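Local structure of methyltransferase domain-containing protein (Deinococcus radiodurans, 3M33) at residues 23-34 with 205-213. The protein is of unknown function but carries a methyltransferase-like domain and may therefore transfer methyl groups. Residues are numbered along the deposited sequence; the frame is centred on the assembly and turned at random.
With SO4 (sulfate ion), chain I; SO4 (sulfate ion), chain E.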
loop_
_atom_site.group_PDB
_atom_site.type_symbol
_atom_site.label_atom_id
_atom_site.label_comp_id
_atom_site.label_asym_id
_atom_site.label_seq_id
_atom_site.Cartn_x
_atom_site.Cartn_y
_atom_site.Cartn_z
ATOM N N HIS A 23 4.260 -4.104 -8.131
ATOM C CA HIS A 23 4.620 -5.284 -8.894
ATOM C C HIS A 23 5.854 -4.945 -9.741
ATOM O O HIS A 23 5.877 -3.909 -10.381
ATOM C CB HIS A 23 3.443 -5.721 -9.767
ATOM C CG HIS A 23 2.265 -6.226 -8.988
ATOM N ND1 HIS A 23 0.983 -6.250 -9.501
ATOM C CD2 HIS A 23 2.180 -6.745 -7.738
ATOM C CE1 HIS A 23 0.162 -6.770 -8.605
ATOM N NE2 HIS A 23 0.861 -7.072 -7.523
ATOM N N PRO A 24 6.886 -5.811 -9.721
ATOM C CA PRO A 24 8.232 -5.581 -10.291
ATOM C C PRO A 24 8.341 -5.748 -11.806
ATOM O O PRO A 24 9.324 -5.310 -12.399
ATOM C CB PRO A 24 9.099 -6.677 -9.636
ATOM C CG PRO A 24 8.265 -7.298 -8.586
ATOM C CD PRO A 24 6.825 -7.043 -8.923
ATOM N N TRP A 25 7.363 -6.404 -12.417
ATOM C CA TRP A 25 7.421 -6.691 -13.841
ATOM C C TRP A 25 6.811 -5.555 -14.672
ATOM O O TRP A 25 6.022 -4.766 -14.167
ATOM C CB TRP A 25 6.713 -8.015 -14.125
ATOM C CG TRP A 25 5.230 -8.032 -13.787
ATOM C CD1 TRP A 25 4.205 -7.746 -14.631
ATOM C CD2 TRP A 25 4.624 -8.379 -12.526
ATOM N NE1 TRP A 25 2.995 -7.886 -13.983
ATOM C CE2 TRP A 25 3.227 -8.264 -12.686
ATOM C CE3 TRP A 25 5.130 -8.771 -11.278
ATOM C CZ2 TRP A 25 2.324 -8.535 -11.649
ATOM C CZ3 TRP A 25 4.235 -9.035 -10.245
ATOM C CH2 TRP A 25 2.846 -8.915 -10.438
ATOM N N ALA A 26 7.213 -5.459 -15.934
ATOM C CA ALA A 26 6.606 -4.527 -16.866
ATOM C C ALA A 26 5.186 -4.992 -17.183
ATOM O O ALA A 26 4.949 -6.188 -17.360
ATOM C CB ALA A 26 7.427 -4.446 -18.129
ATOM N N ARG A 27 4.246 -4.048 -17.245
ATOM C CA ARG A 27 2.845 -4.367 -17.515
ATOM C C ARG A 27 2.148 -3.165 -18.124
ATOM O O ARG A 27 2.483 -2.027 -17.797
ATOM C CB ARG A 27 2.139 -4.756 -16.217
ATOM C CG ARG A 27 2.163 -3.634 -15.159
ATOM C CD ARG A 27 2.662 -4.130 -13.814
ATOM N NE ARG A 27 2.615 -3.075 -12.812
ATOM C CZ ARG A 27 3.639 -2.282 -12.499
ATOM N NH1 ARG A 27 4.821 -2.438 -13.097
ATOM N NH2 ARG A 27 3.483 -1.337 -11.571
ATOM N N VAL A 28 1.189 -3.422 -19.013
ATOM C CA VAL A 28 0.327 -2.382 -19.571
ATOM C C VAL A 28 -1.128 -2.656 -19.159
ATOM O O VAL A 28 -1.647 -3.755 -19.366
ATOM C CB VAL A 28 0.381 -2.361 -21.114
ATOM C CG1 VAL A 28 -0.624 -1.343 -21.679
ATOM C CG2 VAL A 28 1.788 -2.070 -21.613
ATOM N N LEU A 29 -1.786 -1.662 -18.576
ATOM C CA LEU A 29 -3.186 -1.805 -18.183
ATOM C C LEU A 29 -4.088 -1.651 -19.402
ATOM O O LEU A 29 -3.915 -0.712 -20.180
ATOM C CB LEU A 29 -3.551 -0.738 -17.136
ATOM C CG LEU A 29 -2.783 -0.809 -15.816
ATOM C CD1 LEU A 29 -2.916 0.496 -15.028
ATOM C CD2 LEU A 29 -3.262 -1.984 -15.004
ATOM N N SER A 30 -5.054 -2.556 -19.571
ATOM C CA SER A 30 -6.069 -2.381 -20.610
ATOM C C SER A 30 -7.237 -1.544 -20.112
ATOM O O SER A 30 -8.063 -1.109 -20.891
ATOM C CB SER A 30 -6.603 -3.724 -21.100
ATOM O OG SER A 30 -5.760 -4.286 -22.079
ATOM N N GLY A 31 -7.326 -1.335 -18.806
ATOM C CA GLY A 31 -8.371 -0.476 -18.254
ATOM C C GLY A 31 -7.811 0.458 -17.179
ATOM O O GLY A 31 -6.610 0.496 -16.979
ATOM N N PRO A 32 -8.686 1.218 -16.495
ATOM C CA PRO A 32 -8.294 2.211 -15.483
ATOM C C PRO A 32 -7.450 1.595 -14.363
ATOM O O PRO A 32 -7.741 0.481 -13.925
ATOM C CB PRO A 32 -9.631 2.677 -14.896
ATOM C CG PRO A 32 -10.666 2.290 -15.899
ATOM C CD PRO A 32 -10.146 1.131 -16.677
ATOM N N ASP A 33 -6.442 2.325 -13.896
ATOM C CA ASP A 33 -5.586 1.863 -12.802
ATOM C C ASP A 33 -6.474 1.453 -11.656
ATOM O O ASP A 33 -7.329 2.220 -11.258
ATOM C CB ASP A 33 -4.661 2.991 -12.341
ATOM C CG ASP A 33 -3.664 2.540 -11.256
ATOM O OD1 ASP A 33 -2.450 2.787 -11.424
ATOM O OD2 ASP A 33 -4.075 1.922 -10.252
ATOM N N PRO A 34 -6.278 0.243 -11.112
ATOM C CA PRO A 34 -7.193 -0.234 -10.070
ATOM C C PRO A 34 -6.991 0.436 -8.712
ATOM O O PRO A 34 -7.724 0.100 -7.780
ATOM C CB PRO A 34 -6.870 -1.736 -9.984
ATOM C CG PRO A 34 -5.453 -1.826 -10.407
ATOM C CD PRO A 34 -5.273 -0.768 -11.470
ATOM N N PRO A 205 -1.944 -12.082 -20.870
ATOM C CA PRO A 205 -3.061 -11.442 -20.163
ATOM C C PRO A 205 -3.238 -11.957 -18.728
ATOM O O PRO A 205 -3.145 -13.151 -18.480
ATOM C CB PRO A 205 -4.277 -11.866 -20.983
ATOM C CG PRO A 205 -3.783 -12.968 -21.934
ATOM C CD PRO A 205 -2.380 -13.286 -21.587
ATOM N N TYR A 206 -3.511 -11.053 -17.792
ATOM C CA TYR A 206 -3.782 -11.441 -16.412
ATOM C C TYR A 206 -4.576 -10.289 -15.787
ATOM O O TYR A 206 -4.793 -9.251 -16.437
ATOM C CB TYR A 206 -2.466 -11.702 -15.645
ATOM C CG TYR A 206 -1.691 -10.444 -15.335
ATOM C CD1 TYR A 206 -1.782 -9.843 -14.081
ATOM C CD2 TYR A 206 -0.879 -9.840 -16.297
ATOM C CE1 TYR A 206 -1.084 -8.677 -13.785
ATOM C CE2 TYR A 206 -0.175 -8.659 -16.009
ATOM C CZ TYR A 206 -0.292 -8.087 -14.748
ATOM O OH TYR A 206 0.377 -6.926 -14.439
ATOM N N ARG A 207 -5.022 -10.456 -14.546
ATOM C CA ARG A 207 -5.800 -9.408 -13.900
ATOM C C ARG A 207 -4.979 -8.714 -12.824
ATOM O O ARG A 207 -4.365 -9.362 -12.000
ATOM C CB ARG A 207 -7.070 -9.984 -13.281
ATOM C CG ARG A 207 -7.925 -10.749 -14.266
ATOM C CD ARG A 207 -8.576 -9.805 -15.269
ATOM N NE ARG A 207 -9.918 -9.443 -14.831
ATOM C CZ ARG A 207 -11.017 -9.676 -15.535
ATOM N NH1 ARG A 207 -12.201 -9.326 -15.041
ATOM N NH2 ARG A 207 -10.930 -10.250 -16.729
ATOM N N GLU A 208 -4.945 -7.393 -12.845
ATOM C CA GLU A 208 -4.427 -6.668 -11.697
ATOM C C GLU A 208 -5.616 -6.474 -10.765
ATOM O O GLU A 208 -6.616 -5.882 -11.153
ATOM C CB GLU A 208 -3.864 -5.307 -12.140
ATOM C CG GLU A 208 -2.479 -5.373 -12.790
ATOM C CD GLU A 208 -1.359 -5.533 -11.764
ATOM O OE1 GLU A 208 -1.633 -5.357 -10.548
ATOM O OE2 GLU A 208 -0.209 -5.820 -12.171
ATOM N N GLU A 209 -5.519 -6.955 -9.537
ATOM C CA GLU A 209 -6.668 -6.891 -8.645
ATOM C C GLU A 209 -6.342 -6.202 -7.325
ATOM O O GLU A 209 -5.232 -6.298 -6.827
ATOM C CB GLU A 209 -7.237 -8.303 -8.422
ATOM C CG GLU A 209 -7.399 -9.054 -9.727
ATOM C CD GLU A 209 -8.245 -10.318 -9.613
ATOM O OE1 GLU A 209 -7.981 -11.146 -8.724
ATOM O OE2 GLU A 209 -9.178 -10.468 -10.422
ATOM N N ARG A 210 -7.319 -5.497 -6.761
ATOM C CA ARG A 210 -7.102 -4.773 -5.515
ATOM C C ARG A 210 -8.303 -4.914 -4.588
ATOM O O ARG A 210 -9.427 -5.080 -5.045
ATOM C CB ARG A 210 -6.847 -3.288 -5.785
ATOM C CG ARG A 210 -5.692 -3.007 -6.737
ATOM C CD ARG A 210 -4.304 -3.158 -6.069
ATOM N NE ARG A 210 -3.261 -2.706 -6.990
ATOM C CZ ARG A 210 -2.757 -3.461 -7.960
ATOM N NH1 ARG A 210 -3.204 -4.704 -8.111
ATOM N NH2 ARG A 210 -1.831 -2.978 -8.790
ATOM N N HIS A 211 -8.050 -4.838 -3.286
ATOM C CA HIS A 211 -9.102 -4.900 -2.279
ATOM C C HIS A 211 -9.041 -3.619 -1.455
ATOM O O HIS A 211 -8.123 -3.445 -0.664
ATOM C CB HIS A 211 -8.842 -6.098 -1.357
ATOM C CG HIS A 211 -9.896 -6.320 -0.319
ATOM N ND1 HIS A 211 -9.717 -7.190 0.741
ATOM C CD2 HIS A 211 -11.145 -5.816 -0.183
ATOM C CE1 HIS A 211 -10.808 -7.202 1.484
ATOM N NE2 HIS A 211 -11.686 -6.371 0.954
ATOM N N LEU A 212 -10.013 -2.727 -1.628
ATOM C CA LEU A 212 -10.030 -1.469 -0.881
ATOM C C LEU A 212 -10.934 -1.577 0.322
ATOM O O LEU A 212 -12.046 -2.096 0.214
ATOM C CB LEU A 212 -10.545 -0.318 -1.747
ATOM C CG LEU A 212 -9.713 0.306 -2.855
ATOM C CD1 LEU A 212 -9.379 -0.709 -3.933
ATOM C CD2 LEU A 212 -10.479 1.484 -3.453
ATOM N N VAL A 213 -10.480 -1.057 1.461
ATOM C CA VAL A 213 -11.261 -1.120 2.684
ATOM C C VAL A 213 -11.169 0.212 3.416
ATOM O O VAL A 213 -10.076 0.702 3.695
ATOM C CB VAL A 213 -10.767 -2.267 3.627
ATOM C CG1 VAL A 213 -11.483 -2.231 4.959
ATOM C CG2 VAL A 213 -10.959 -3.622 2.977
HETATM S S SO4 I . -0.341 -1.683 -11.807
HETATM O O1 SO4 I . -0.213 -0.372 -11.168
HETATM O O2 SO4 I . 0.397 -2.700 -11.062
HETATM O O3 SO4 I . -1.752 -2.047 -11.864
HETATM O O4 SO4 I . 0.213 -1.618 -13.155
HETATM S S SO4 E . -7.500 -13.390 -18.032
HETATM O O1 SO4 E . -8.398 -12.519 -17.275
HETATM O O2 SO4 E . -6.684 -12.588 -18.938
HETATM O O3 SO4 E . -6.628 -14.126 -17.116
HETATM O O4 SO4 E . -8.286 -14.335 -18.825
HETATM O O HOH W 1 -2.023 0.016 -9.381
#
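A buried carboxylate, Glu208, is held by hydrogen bonds and a salt-bridge network where the loop and short edge strand of 23-34 meet side chains of strand 204-216, in the mixed sheet of a probable methyltransferase; strand 160-173 runs between the two strands. The site illustrates how one acid can gather partners from near and distant parts of a chain. His23 meets Glu208 from the opposite direction, ND1 giving a hydrogen bond of 3.0 Å to Glu208 OE2, on the syn lone pair and in the plane of the imidazole. The same oxygen accepts a hydrogen bond from the Tyr206 hydroxyl on its anti side, with OH 2.6 Å from OE2. That hydroxyl in turn accepts from Trp25, whose NE1 lies 2.8 Å away, so a chain of hydrogen bonds runs from indole to phenol to acid. Glu208 OE1 accepts from Arg210: NH1 and NH2 both close on it end-on, each at 3.0 Å, while NE of that arginine pairs with Glu35. The glutamate chain bends at chi2 (-78°), which helps turn its carboxylate toward His23. Cut back to an alanine, this position would probably leave Arg210 with one acidic mate fewer and His23 ND1 without its acceptor. Pro34 packs on the same arginine, CG lying over the centre of one guanidinium face and CB 3.7 Å from Arg210 CG. A sulfate, probably from the crystallisation liquor, sits beside the network, bridged to Asp33 OD2 and Arg210 NH2 by one water; Arg27 NE points almost straight at it, 2.9 Å from sulfate O2 at an N-H...O angle of 167°.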